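Local coordinates for putative hexulose 6 phosphate synthase (Salmonella typhimurium, PDB 3F4W), which is of unproven function but belongs to the orotidine 5'-phosphate decarboxylase/HUMPS family and folds as an eight-stranded TIM barrel that pairs into a dimer, at residues Ala132-Thr137 against Ala163-Ile168; Lys21-Val26 against Glu49-Lys54; Asp175-Gly180 against Gln205-His210; Arg119-Glu124 against Leu154-Lys159; Leu72-Gly77 against Lys100-Gln105. One frame throughout, in Å; residues are numbered along the deposited sequence.

Contact 1 is the buried one: it pairs two neighbouring barrel strands, 130-134 and 161-165, through backbone bonds and ends at a bound malonate. The other four lie farther out in the surrounding helical layer, mostly where helices end. In contacts 2 and 5 a lysine reaches back to carbonyls at the end of a neighbouring helix that comes earlier in the chain; contact 4 reverses the polarity, with a glutamate receiving backbone N-H groups, and contact 3 has no hydrogen bond across it. Contacts 1 and 4 alternate along the chain, because the strands of one directly follow the helices of the other. Contact 3 touches both, through Tyr176 and Leu179. Contacts 1 and 5 also reach the second subunit.

Contact 1: Ala132-Thr137 against Ala163-Ile168; sequences AVHTGT and AVAGGI. With MLI (malonate ion), chain C.
Val133 and Ala165 carry the centre of a parallel backbone ladder between strands 130-134 and 161-165, adjacent staves of the TIM barrel. Val133 N gives its hydrogen to Ala163 O at 2.9 Å, Ala165 N answers to Val133 O at 3.0 Å, and Thr135 N continues to Ala165 O at 3.1 Å. Gly166, with phi near 157°, then takes a backbone shape that a side chain would obstruct, and its CA passes close to Thr135 O.

The apolar contacts divide between the two faces of the sheet. On one, Val133 and Val164 stand side by side with their CG2 methyls only 3.5 Å apart, branched residues suited to filling the layer beneath helix 147-156. On the other, Ala132 CB meets Ala163 CB at 3.8 Å; small residues fit the crowded barrel interior.

His134 shares that inner face. With CG anti to the backbone N (chi1 -169°), the ring lies beside Ala165, placing CD2 3.6 Å from its CB. ND1 is hydrogen-bonded to Asp109, which helps fix the ring's rotation, while NE2 donates to malonate O6 at 2.9 Å. Gly167 N donates to malonate O7 at 3.0 Å, and Gln140 and Ser188 add further bonds.

Malonate probably came from the crystallisation liquor. An imidazole N-H and backbone N-H groups nevertheless converge on this anion at the C-terminal ends of the strands, where TIM barrels carry their active sites, which is consistent with a pocket suited to negatively charged groups.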
# COMPACT_ATOMS: atom_id res chain seq x y z
N ALA A 132 3.14 11.78 9.57
CA ALA A 132 1.72 12.11 9.53
C ALA A 132 0.99 11.19 10.49
O ALA A 132 1.04 9.97 10.33
CB ALA A 132 1.18 11.93 8.12
N VAL A 133 0.32 11.76 11.48
CA VAL A 133 -0.58 10.95 12.28
C VAL A 133 -1.85 10.80 11.46
O VAL A 133 -2.30 11.75 10.81
CB VAL A 133 -0.88 11.56 13.68
CG1 VAL A 133 0.16 12.60 14.05
CG2 VAL A 133 -2.28 12.14 13.73
N HIS A 134 -2.41 9.60 11.45
CA HIS A 134 -3.48 9.28 10.53
C HIS A 134 -4.42 8.22 11.08
O HIS A 134 -4.03 7.07 11.29
CB HIS A 134 -2.89 8.81 9.20
CG HIS A 134 -3.90 8.70 8.10
ND1 HIS A 134 -3.61 8.08 6.90
CD2 HIS A 134 -5.18 9.11 8.01
CE1 HIS A 134 -4.68 8.13 6.12
NE2 HIS A 134 -5.64 8.75 6.77
N THR A 135 -5.66 8.62 11.34
CA THR A 135 -6.73 7.67 11.59
C THR A 135 -7.41 7.42 10.25
O THR A 135 -7.97 8.34 9.65
CB THR A 135 -7.73 8.23 12.61
OG1 THR A 135 -7.08 8.41 13.87
CG2 THR A 135 -8.91 7.28 12.79
N GLY A 136 -7.33 6.18 9.77
CA GLY A 136 -7.80 5.85 8.44
C GLY A 136 -9.30 5.98 8.29
O GLY A 136 -10.02 6.08 9.28
N THR A 137 -9.77 5.97 7.04
CA THR A 137 -11.19 6.13 6.77
C THR A 137 -12.02 4.98 7.32
O THR A 137 -13.14 5.18 7.78
CB THR A 137 -11.47 6.33 5.26
OG1 THR A 137 -10.94 5.22 4.52
CG2 THR A 137 -10.84 7.63 4.75
N ALA A 163 2.14 16.16 10.04
CA ALA A 163 0.86 16.27 9.35
C ALA A 163 -0.20 15.49 10.13
O ALA A 163 0.12 14.61 10.92
CB ALA A 163 0.96 15.75 7.92
N VAL A 164 -1.47 15.83 9.91
CA VAL A 164 -2.55 15.11 10.56
C VAL A 164 -3.75 14.91 9.63
O VAL A 164 -4.18 15.83 8.93
CB VAL A 164 -2.99 15.79 11.89
CG1 VAL A 164 -3.45 17.22 11.65
CG2 VAL A 164 -4.07 14.97 12.58
N ALA A 165 -4.28 13.69 9.63
CA ALA A 165 -5.41 13.32 8.80
C ALA A 165 -6.35 12.41 9.57
O ALA A 165 -5.91 11.59 10.38
CB ALA A 165 -4.93 12.62 7.53
N GLY A 166 -7.64 12.54 9.31
CA GLY A 166 -8.62 11.65 9.90
C GLY A 166 -10.01 12.24 9.97
O GLY A 166 -10.54 12.48 11.05
N GLY A 167 -10.60 12.50 8.81
CA GLY A 167 -11.96 13.00 8.74
C GLY A 167 -12.13 14.42 9.23
O GLY A 167 -13.22 14.81 9.65
N ILE A 168 -11.06 15.20 9.19
CA ILE A 168 -11.11 16.59 9.62
C ILE A 168 -12.00 17.42 8.69
O ILE A 168 -11.97 17.24 7.47
CB ILE A 168 -9.69 17.20 9.70
CG1 ILE A 168 -8.88 16.46 10.77
CG2 ILE A 168 -9.76 18.69 10.02
CD1 ILE A 168 -7.39 16.72 10.72
C1 MLI C . -8.64 12.09 4.72
C2 MLI C . -8.36 10.99 5.71
C3 MLI C . -10.11 12.41 4.82
O6 MLI C . -7.90 9.93 5.34
O7 MLI C . -8.83 11.09 6.83
O8 MLI C . -10.46 13.36 5.51
O9 MLI C . -10.89 11.93 4.00

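Contact 2: Lys21-Val26 against Glu49-Lys54; sequences KVVDDV and EKYPHK
In the outer helical layer of this TIM barrel, Val23 and Lys54 meet where the chain leaves two neighbouring helices, 12-22 and 42-50, and turns back toward strands 28-31 and 55-62. Val23 belongs to a short 3-10 segment, and Lys54 closes a type I turn that starts at Tyr51.

Val23 supplies the apolar half of the contact. Its CG2 branch, anti to the backbone N, approaches the Tyr51 ring obliquely, 3.7 Å from CD1, and also touches Lys54 CE at 3.6 Å. A compact branched residue suits this spot, since one methyl can serve the ring and the lysine chain together. The ring is covered on one face by Lys50 CG, toward its rim, and tied at its hydroxyl by a hydrogen bond to Asp20, which also forms a salt bridge with Lys50.

Lys54 supplies the polar half. Its chain bends at chi2 (-67°) and then runs extended across Val23, so that methylenes pack on the valine while the ammonium group goes on to the backbone. NZ donates to Val26 O at 2.6 Å, almost in line with the carbonyl (172° at the oxygen), and to Val23 O at 3.0 Å. The latter oxygen also accepts Val26 N, at 3.2 Å, and the two donors, Lys54 NZ and Val26 N, come to it from opposite faces of the carbonyl plane.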
# COMPACT_ATOMS: atom_id res chain seq x y z
N LYS A 21 -12.39 23.73 -8.73
CA LYS A 21 -13.30 24.34 -7.78
C LYS A 21 -12.61 24.82 -6.51
O LYS A 21 -13.10 25.73 -5.84
CB LYS A 21 -14.40 23.35 -7.38
CG LYS A 21 -15.37 22.97 -8.49
CD LYS A 21 -16.49 22.12 -7.90
CE LYS A 21 -17.67 21.97 -8.85
NZ LYS A 21 -17.41 20.96 -9.89
N VAL A 22 -11.47 24.22 -6.17
CA VAL A 22 -10.87 24.43 -4.86
C VAL A 22 -9.37 24.75 -4.87
O VAL A 22 -8.82 25.16 -3.84
CB VAL A 22 -11.08 23.19 -3.97
CG1 VAL A 22 -12.56 22.98 -3.69
CG2 VAL A 22 -10.48 21.95 -4.62
N VAL A 23 -8.73 24.58 -6.01
CA VAL A 23 -7.27 24.60 -6.06
C VAL A 23 -6.61 25.85 -5.45
O VAL A 23 -5.52 25.76 -4.90
CB VAL A 23 -6.73 24.37 -7.49
CG1 VAL A 23 -7.04 25.56 -8.38
CG2 VAL A 23 -5.23 24.10 -7.44
N ASP A 24 -7.28 27.00 -5.55
CA ASP A 24 -6.70 28.25 -5.06
C ASP A 24 -6.56 28.30 -3.54
O ASP A 24 -5.78 29.09 -3.00
CB ASP A 24 -7.51 29.46 -5.55
CG ASP A 24 -7.28 29.75 -7.03
OD1 ASP A 24 -6.33 29.20 -7.61
OD2 ASP A 24 -8.06 30.54 -7.61
N ASP A 25 -7.33 27.47 -2.84
CA ASP A 25 -7.29 27.43 -1.38
C ASP A 25 -6.54 26.21 -0.83
O ASP A 25 -6.50 26.00 0.38
CB ASP A 25 -8.71 27.44 -0.80
CG ASP A 25 -9.40 28.77 -1.00
OD1 ASP A 25 -8.71 29.77 -1.30
OD2 ASP A 25 -10.64 28.82 -0.84
N VAL A 26 -5.94 25.44 -1.73
CA VAL A 26 -5.24 24.21 -1.36
C VAL A 26 -3.73 24.37 -1.59
O VAL A 26 -3.31 24.97 -2.57
CB VAL A 26 -5.77 23.01 -2.18
CG1 VAL A 26 -4.89 21.79 -1.99
CG2 VAL A 26 -7.21 22.71 -1.81
N GLU A 49 0.95 18.41 -14.24
CA GLU A 49 0.99 19.14 -15.50
C GLU A 49 -0.00 20.29 -15.51
O GLU A 49 0.31 21.39 -15.97
CB GLU A 49 0.71 18.19 -16.67
CG GLU A 49 0.63 18.86 -18.03
CD GLU A 49 0.47 17.85 -19.16
OE1 GLU A 49 -0.41 16.97 -19.06
OE2 GLU A 49 1.23 17.95 -20.15
N LYS A 50 -1.20 20.04 -15.00
CA LYS A 50 -2.25 21.06 -15.00
C LYS A 50 -1.99 22.13 -13.94
O LYS A 50 -2.27 23.31 -14.16
CB LYS A 50 -3.63 20.43 -14.79
CG LYS A 50 -4.78 21.38 -15.08
CD LYS A 50 -6.13 20.73 -14.85
CE LYS A 50 -7.25 21.70 -15.16
NZ LYS A 50 -8.57 21.20 -14.70
N TYR A 51 -1.47 21.72 -12.79
CA TYR A 51 -1.22 22.64 -11.69
C TYR A 51 0.25 22.62 -11.28
O TYR A 51 0.59 22.12 -10.21
CB TYR A 51 -2.10 22.29 -10.49
CG TYR A 51 -3.56 22.11 -10.84
CD1 TYR A 51 -4.40 23.21 -10.96
CD2 TYR A 51 -4.10 20.85 -11.05
CE1 TYR A 51 -5.74 23.05 -11.28
CE2 TYR A 51 -5.43 20.68 -11.38
CZ TYR A 51 -6.24 21.79 -11.49
OH TYR A 51 -7.57 21.62 -11.81
N PRO A 52 1.12 23.16 -12.14
CA PRO A 52 2.58 23.11 -11.96
C PRO A 52 3.05 23.82 -10.70
O PRO A 52 4.09 23.47 -10.15
CB PRO A 52 3.11 23.86 -13.19
CG PRO A 52 2.00 23.84 -14.17
CD PRO A 52 0.74 23.88 -13.37
N HIS A 53 2.29 24.81 -10.24
CA HIS A 53 2.69 25.59 -9.08
C HIS A 53 2.19 25.00 -7.76
O HIS A 53 2.49 25.53 -6.69
CB HIS A 53 2.22 27.04 -9.22
CG HIS A 53 2.78 27.73 -10.42
ND1 HIS A 53 2.04 27.95 -11.56
CD2 HIS A 53 4.01 28.24 -10.66
CE1 HIS A 53 2.80 28.57 -12.46
NE2 HIS A 53 4.00 28.76 -11.94
N LYS A 54 1.44 23.91 -7.86
CA LYS A 54 0.94 23.21 -6.68
C LYS A 54 1.81 21.99 -6.38
O LYS A 54 2.31 21.34 -7.29
CB LYS A 54 -0.50 22.76 -6.91
CG LYS A 54 -1.49 23.89 -7.02
CD LYS A 54 -1.62 24.61 -5.70
CE LYS A 54 -2.52 25.82 -5.82
NZ LYS A 54 -2.66 26.50 -4.52

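Contact 3: Asp175-Gly180 against Gln205-His210; sequences DYALLG and QVLLQH
His210 reaches from the end of helix 196-209 to Ala177 and Leu178, and its side chain can be followed outward, with the caution that it is poorly ordered. CB leaves the backbone toward helix 173-177. Beyond it, CG is 4.0 Å from Ala177 CB and CD2 slightly closer, at 3.8 Å. The methyl lies over one face of the imidazole, 4.2 Å from its centroid and 27° off the normal, a CH-pi contact; Leu178 N lies over the same face. At the ring's edge, in its plane, is Val206 O from the preceding helical turn. On the other side of the ring from CD2, ND1 comes to 3.8 Å from Leu178 CD2. CE1 lies nearest that leucine, close to both its CG and CD2, a closeness that the poor order of the ring makes doubtful.

Both segments belong to the helical layer outside the TIM barrel, where the last helix of the chain packs against helix 173-177. Ala177 lies at the centre of their packing: its short side chain lets the backbones approach, with the CA atoms of Ala177 and Leu207 6.1 Å apart. Besides the ring, its CB touches Val206 CG1 at 4.0 Å and, less closely, Leu207 CD2. Met1 packs on both Ala177 and Leu207 nearby.

Leu178 starts out pointing away from the other helix, but with CG beside its backbone N (chi1 -79°) its end swings back to the histidine. It lies within a type I turn from Ala177 to Gly180. Gly180, at a positive phi that glycine adopts easily, donates its N-H to Ala177 O.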
# COMPACT_ATOMS: atom_id res chain seq x y z
N ASP A 175 -9.84 22.66 16.33
CA ASP A 175 -9.26 21.82 17.38
C ASP A 175 -7.84 21.42 17.03
O ASP A 175 -6.95 21.42 17.88
CB ASP A 175 -10.10 20.55 17.57
CG ASP A 175 -11.51 20.84 18.04
OD1 ASP A 175 -12.37 19.94 17.97
OD2 ASP A 175 -11.77 21.98 18.48
N TYR A 176 -7.62 21.09 15.76
CA TYR A 176 -6.33 20.61 15.30
C TYR A 176 -5.35 21.74 15.05
O TYR A 176 -4.17 21.63 15.40
CB TYR A 176 -6.50 19.76 14.03
CG TYR A 176 -7.23 18.47 14.30
CD1 TYR A 176 -6.54 17.34 14.71
CD2 TYR A 176 -8.62 18.40 14.20
CE1 TYR A 176 -7.21 16.15 14.98
CE2 TYR A 176 -9.29 17.22 14.47
CZ TYR A 176 -8.58 16.10 14.86
OH TYR A 176 -9.25 14.93 15.14
N ALA A 177 -5.84 22.82 14.46
CA ALA A 177 -4.99 23.96 14.14
C ALA A 177 -4.35 24.52 15.40
O ALA A 177 -3.17 24.88 15.40
CB ALA A 177 -5.80 25.04 13.43
N LEU A 178 -5.13 24.59 16.47
CA LEU A 178 -4.65 25.11 17.75
C LEU A 178 -3.43 24.37 18.28
O LEU A 178 -2.63 24.93 19.02
CB LEU A 178 -5.75 25.07 18.81
CG LEU A 178 -6.80 26.18 18.75
CD1 LEU A 178 -8.05 25.80 19.53
CD2 LEU A 178 -6.22 27.49 19.25
N LEU A 179 -3.28 23.11 17.89
CA LEU A 179 -2.16 22.29 18.35
C LEU A 179 -0.90 22.57 17.54
O LEU A 179 0.21 22.25 17.97
CB LEU A 179 -2.52 20.81 18.31
CG LEU A 179 -3.63 20.39 19.29
CD1 LEU A 179 -4.06 18.95 19.07
CD2 LEU A 179 -3.16 20.60 20.72
N GLY A 180 -1.08 23.15 16.36
CA GLY A 180 0.03 23.58 15.55
C GLY A 180 0.74 22.52 14.72
O GLY A 180 1.97 22.45 14.72
N GLN A 205 -9.21 29.06 5.88
CA GLN A 205 -9.34 30.27 6.69
C GLN A 205 -8.85 30.03 8.11
O GLN A 205 -8.14 30.85 8.69
CB GLN A 205 -10.79 30.74 6.71
CG GLN A 205 -11.04 32.01 7.50
CD GLN A 205 -12.46 32.52 7.34
OE1 GLN A 205 -13.22 32.03 6.51
NE2 GLN A 205 -12.83 33.50 8.14
N VAL A 206 -9.25 28.90 8.68
CA VAL A 206 -8.84 28.55 10.03
C VAL A 206 -7.33 28.35 10.10
O VAL A 206 -6.67 28.83 11.03
CB VAL A 206 -9.56 27.30 10.55
CG1 VAL A 206 -8.99 26.88 11.90
CG2 VAL A 206 -11.06 27.56 10.65
N LEU A 207 -6.78 27.65 9.11
CA LEU A 207 -5.34 27.41 9.07
C LEU A 207 -4.56 28.71 8.98
O LEU A 207 -3.49 28.85 9.58
CB LEU A 207 -4.98 26.49 7.91
CG LEU A 207 -5.73 25.15 7.86
CD1 LEU A 207 -5.17 24.26 6.76
CD2 LEU A 207 -5.65 24.44 9.20
N LEU A 208 -5.09 29.68 8.24
CA LEU A 208 -4.45 30.98 8.12
C LEU A 208 -4.61 31.82 9.38
O LEU A 208 -3.75 32.64 9.71
CB LEU A 208 -4.99 31.75 6.91
CG LEU A 208 -4.53 31.27 5.54
CD1 LEU A 208 -5.16 32.11 4.45
CD2 LEU A 208 -3.01 31.32 5.45
N GLN A 209 -5.72 31.62 10.08
CA GLN A 209 -6.02 32.39 11.28
C GLN A 209 -5.13 31.96 12.45
O GLN A 209 -5.08 32.63 13.48
CB GLN A 209 -7.51 32.29 11.64
CG GLN A 209 -8.40 33.13 10.72
CD GLN A 209 -9.88 32.94 10.97
OE1 GLN A 209 -10.30 31.93 11.54
NE2 GLN A 209 -10.69 33.91 10.54
N HIS A 210 -4.44 30.84 12.27
CA HIS A 210 -3.49 30.36 13.27
C HIS A 210 -2.06 30.43 12.73
O HIS A 210 -1.53 29.46 12.19
CB HIS A 210 -3.84 28.94 13.71
CG HIS A 210 -5.11 28.86 14.49
ND1 HIS A 210 -5.15 28.92 15.87
CD2 HIS A 210 -6.40 28.74 14.09
CE1 HIS A 210 -6.40 28.83 16.28
NE2 HIS A 210 -7.18 28.72 15.22

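Contact 4: Arg119-Glu124 against Leu154-Lys159; sequences RVRLLE and LKVRRK
Glu124 holds the backbone of Arg158 and Lys159 with both carboxylate oxygens. OE2 accepts Arg158 N at 2.8 Å and OE1 accepts Lys159 N at 3.0 Å, each through the syn lone pair and nearly straight, with angles at the hydrogen of 162° and 164°. Arg158 N also makes a weak bond to OE1, and Ala160 N also donates to the same oxygen. Consecutive N-H groups thus gather round a single carboxylate, a role for which glutamate suits well: it is long enough to span the gap, and its two oxygens can take adjacent donors. The nearby basic side chains would probably help stabilise its negative charge, although their charged ends do not touch it.

Beside the carboxylate is a small apolar patch. Val120 CG1 lies 4.1 Å from Val156 CG1, the two side chains crossing at a slant, and as far from Arg157 CA. The aliphatic part of Arg121 extends this patch, its CG 4.2 Å from Val156 CG1.

The next shell steadies the receiving loop. Arg157 turns its tip away from Glu124; its NH1 is hydrogen-bonded to Ala160 O, and Leu154 CD2 lies over one face of its guanidinium, toward the rim.

Helix 116-126 thus grips the link between the end of helix 147-156 and the start of strand 161-165, joining neighbouring parts of the barrel's outer layer near the surface.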
# COMPACT_ATOMS: atom_id res chain seq x y z
N ARG A 119 8.00 4.32 18.30
CA ARG A 119 8.16 4.30 16.85
C ARG A 119 8.70 5.64 16.35
O ARG A 119 9.56 5.68 15.47
CB ARG A 119 6.84 3.95 16.17
CG ARG A 119 6.97 3.48 14.74
CD ARG A 119 7.85 2.24 14.65
NE ARG A 119 8.03 1.81 13.27
CZ ARG A 119 8.92 0.90 12.88
NH1 ARG A 119 9.72 0.32 13.77
NH2 ARG A 119 9.02 0.58 11.60
N VAL A 120 8.17 6.72 16.90
CA VAL A 120 8.64 8.06 16.54
C VAL A 120 10.12 8.23 16.85
O VAL A 120 10.88 8.76 16.04
CB VAL A 120 7.82 9.16 17.24
CG1 VAL A 120 8.44 10.52 16.99
CG2 VAL A 120 6.38 9.13 16.76
N ARG A 121 10.54 7.78 18.03
CA ARG A 121 11.95 7.90 18.41
C ARG A 121 12.81 7.15 17.42
O ARG A 121 13.84 7.64 16.96
CB ARG A 121 12.20 7.34 19.81
CG ARG A 121 11.38 7.97 20.93
CD ARG A 121 11.75 7.34 22.28
NE ARG A 121 10.72 7.57 23.29
CZ ARG A 121 9.93 6.61 23.78
NH1 ARG A 121 10.07 5.35 23.38
NH2 ARG A 121 9.02 6.91 24.69
N LEU A 122 12.38 5.94 17.09
CA LEU A 122 13.12 5.07 16.19
C LEU A 122 13.24 5.68 14.80
O LEU A 122 14.31 5.69 14.20
CB LEU A 122 12.43 3.70 16.12
CG LEU A 122 13.20 2.54 15.50
CD1 LEU A 122 12.56 1.21 15.89
CD2 LEU A 122 13.23 2.69 14.01
N LEU A 123 12.13 6.21 14.30
CA LEU A 123 12.08 6.72 12.93
C LEU A 123 12.88 8.00 12.76
O LEU A 123 13.56 8.19 11.75
CB LEU A 123 10.64 6.92 12.47
CG LEU A 123 9.81 5.64 12.44
CD1 LEU A 123 8.38 5.93 12.01
CD2 LEU A 123 10.46 4.59 11.54
N GLU A 124 12.79 8.88 13.74
CA GLU A 124 13.53 10.14 13.69
C GLU A 124 15.03 9.90 13.71
O GLU A 124 15.78 10.53 12.96
CB GLU A 124 13.12 11.06 14.84
CG GLU A 124 11.77 11.73 14.62
CD GLU A 124 11.62 12.99 15.45
OE1 GLU A 124 11.85 14.09 14.90
OE2 GLU A 124 11.28 12.88 16.64
N LEU A 154 2.96 15.26 19.09
CA LEU A 154 3.52 16.58 19.37
C LEU A 154 4.38 16.61 20.64
O LEU A 154 5.29 17.43 20.76
CB LEU A 154 2.40 17.63 19.45
CG LEU A 154 1.71 17.91 18.12
CD1 LEU A 154 0.54 18.87 18.29
CD2 LEU A 154 2.71 18.44 17.12
N LYS A 155 4.09 15.72 21.57
CA LYS A 155 4.86 15.63 22.81
C LYS A 155 6.17 14.88 22.60
O LYS A 155 7.18 15.19 23.24
CB LYS A 155 4.04 14.96 23.91
CG LYS A 155 2.73 15.66 24.23
CD LYS A 155 1.91 14.86 25.23
CE LYS A 155 2.44 15.03 26.64
NZ LYS A 155 2.11 16.38 27.18
N VAL A 156 6.17 13.90 21.70
CA VAL A 156 7.32 13.03 21.52
C VAL A 156 8.27 13.50 20.42
O VAL A 156 9.48 13.34 20.54
CB VAL A 156 6.90 11.57 21.23
CG1 VAL A 156 8.13 10.70 21.05
CG2 VAL A 156 6.03 11.04 22.36
N ARG A 157 7.73 14.06 19.34
CA ARG A 157 8.56 14.45 18.21
C ARG A 157 9.63 15.47 18.59
O ARG A 157 9.40 16.36 19.41
CB ARG A 157 7.71 14.97 17.04
CG ARG A 157 7.08 16.33 17.25
CD ARG A 157 7.98 17.46 16.77
NE ARG A 157 7.43 18.77 17.12
CZ ARG A 157 6.72 19.52 16.29
NH1 ARG A 157 6.49 19.12 15.05
NH2 ARG A 157 6.25 20.69 16.70
N ARG A 158 10.82 15.33 18.00
CA ARG A 158 11.93 16.23 18.28
C ARG A 158 12.08 17.30 17.20
O ARG A 158 12.12 18.49 17.49
CB ARG A 158 13.24 15.46 18.42
CG ARG A 158 13.31 14.59 19.67
CD ARG A 158 14.66 13.90 19.76
NE ARG A 158 14.70 12.90 20.83
CZ ARG A 158 15.74 12.12 21.09
NH1 ARG A 158 16.84 12.23 20.35
NH2 ARG A 158 15.69 11.24 22.08
N LYS A 159 12.17 16.85 15.95
CA LYS A 159 12.42 17.76 14.83
C LYS A 159 11.41 17.59 13.70
O LYS A 159 11.17 18.52 12.94
CB LYS A 159 13.83 17.54 14.28
CG LYS A 159 14.95 18.05 15.18
CD LYS A 159 16.30 17.91 14.50
CE LYS A 159 17.41 18.53 15.33
NZ LYS A 159 18.74 18.41 14.66

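Contact 5: Leu72-Gly77 against Lys100-Gln105; sequences LLFDAG and KEAGKQ
The Phe74 ring meets Gln105 O at its edge, in the ring plane, with CZ 3.7 Å from that oxygen. Lys104 CD and Ala102 CB approach the same ring obliquely. It fills the space between helices 66-75 and 89-102, neighbours in the outer layer of the TIM barrel, and it packs inward on Val81 of strand 80-84. A large flat residue suits the place, reaching from one helix to the next while its rim takes a backbone oxygen.

The closest packing is with Lys104, whose side chain runs past the phenylalanine in the opposite direction. Lys104 CB sits 3.5 Å from Phe74 CE1, and its CD is tighter still, 3.3 Å from CD1. With every torsion beyond CG near 180°, the lysine is drawn out in full, so its methylenes lie along the ring while its ammonium group arrives at the far helix end. Ala102 completes the apolar patch with its CB 4.1 Å from Phe74 CB.

Both helices finish in Schellman motifs, with Gly77 and Gly103 taking the positive phi. At Gly77 (phi 116°) a side chain would collide with the preceding carbonyl, so glycine fits. Leu72 and Leu73 of helix 66-75 pack against Arg38 and Ile37 of the second subunit.

Lys104 NZ donates to Ala78 O and, at 2.8 Å, to Phe74 O. The latter oxygen also accepts Gly77 N, at 2.9 Å, and the ammonium and the amide reach it from opposite faces of the carbonyl plane, the ammonium tilted 30° from it.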
# COMPACT_ATOMS: atom_id res chain seq x y z
N LEU A 72 9.77 5.77 -8.98
CA LEU A 72 8.72 5.76 -9.98
C LEU A 72 7.77 6.94 -9.78
O LEU A 72 7.36 7.61 -10.73
CB LEU A 72 7.93 4.45 -9.89
CG LEU A 72 6.68 4.37 -10.75
CD1 LEU A 72 7.08 4.30 -12.21
CD2 LEU A 72 5.85 3.16 -10.36
N LEU A 73 7.43 7.19 -8.52
CA LEU A 73 6.50 8.25 -8.15
C LEU A 73 7.12 9.63 -8.33
O LEU A 73 6.48 10.54 -8.85
CB LEU A 73 6.06 8.06 -6.70
CG LEU A 73 4.76 7.30 -6.39
CD1 LEU A 73 4.16 6.61 -7.59
CD2 LEU A 73 4.96 6.34 -5.22
N PHE A 74 8.36 9.78 -7.89
CA PHE A 74 9.05 11.06 -8.00
C PHE A 74 9.31 11.40 -9.46
O PHE A 74 9.11 12.54 -9.88
CB PHE A 74 10.36 11.05 -7.20
CG PHE A 74 10.15 11.11 -5.71
CD1 PHE A 74 9.30 12.05 -5.15
CD2 PHE A 74 10.82 10.24 -4.87
CE1 PHE A 74 9.11 12.12 -3.79
CE2 PHE A 74 10.63 10.29 -3.50
CZ PHE A 74 9.78 11.23 -2.96
N ASP A 75 9.76 10.41 -10.23
CA ASP A 75 9.96 10.59 -11.66
C ASP A 75 8.69 11.09 -12.34
O ASP A 75 8.75 11.82 -13.33
CB ASP A 75 10.41 9.29 -12.33
CG ASP A 75 11.86 8.95 -12.05
OD1 ASP A 75 12.57 9.81 -11.47
OD2 ASP A 75 12.30 7.83 -12.40
N ALA A 76 7.54 10.70 -11.81
CA ALA A 76 6.26 11.07 -12.40
C ALA A 76 5.84 12.50 -12.06
O ALA A 76 4.86 13.01 -12.60
CB ALA A 76 5.18 10.09 -11.97
N GLY A 77 6.57 13.13 -11.15
CA GLY A 77 6.28 14.51 -10.79
C GLY A 77 5.85 14.74 -9.35
O GLY A 77 5.66 15.88 -8.94
N LYS A 100 15.91 12.01 -1.46
CA LYS A 100 17.11 12.85 -1.45
C LYS A 100 17.67 13.01 -2.86
O LYS A 100 18.05 14.11 -3.26
CB LYS A 100 18.18 12.28 -0.52
CG LYS A 100 17.76 12.20 0.94
CD LYS A 100 17.52 13.57 1.55
CE LYS A 100 17.27 13.46 3.05
NZ LYS A 100 16.92 14.78 3.67
N GLU A 101 17.74 11.91 -3.60
CA GLU A 101 18.22 11.96 -4.98
C GLU A 101 17.39 12.95 -5.80
O GLU A 101 17.92 13.64 -6.67
CB GLU A 101 18.16 10.57 -5.62
CG GLU A 101 19.06 9.55 -4.94
CD GLU A 101 18.75 8.13 -5.36
OE1 GLU A 101 18.18 7.93 -6.45
OE2 GLU A 101 19.09 7.21 -4.58
N ALA A 102 16.10 13.01 -5.51
CA ALA A 102 15.17 13.82 -6.28
C ALA A 102 15.00 15.22 -5.71
O ALA A 102 14.34 16.07 -6.30
CB ALA A 102 13.82 13.12 -6.37
N GLY A 103 15.60 15.46 -4.55
CA GLY A 103 15.42 16.72 -3.84
C GLY A 103 13.99 16.87 -3.37
O GLY A 103 13.49 17.98 -3.20
N LYS A 104 13.32 15.74 -3.16
CA LYS A 104 11.93 15.76 -2.73
C LYS A 104 11.76 15.22 -1.31
O LYS A 104 12.70 15.23 -0.52
CB LYS A 104 11.05 15.03 -3.76
CG LYS A 104 11.22 15.61 -5.16
CD LYS A 104 10.30 14.97 -6.17
CE LYS A 104 10.46 15.61 -7.55
NZ LYS A 104 9.65 14.91 -8.59
N GLN A 105 10.57 14.74 -0.97
CA GLN A 105 10.26 14.47 0.43
C GLN A 105 9.40 13.23 0.67
O GLN A 105 8.41 13.00 -0.02
CB GLN A 105 9.58 15.69 1.07
CG GLN A 105 9.15 15.49 2.51
CD GLN A 105 10.29 15.61 3.50
OE1 GLN A 105 11.09 16.54 3.42
NE2 GLN A 105 10.38 14.67 4.43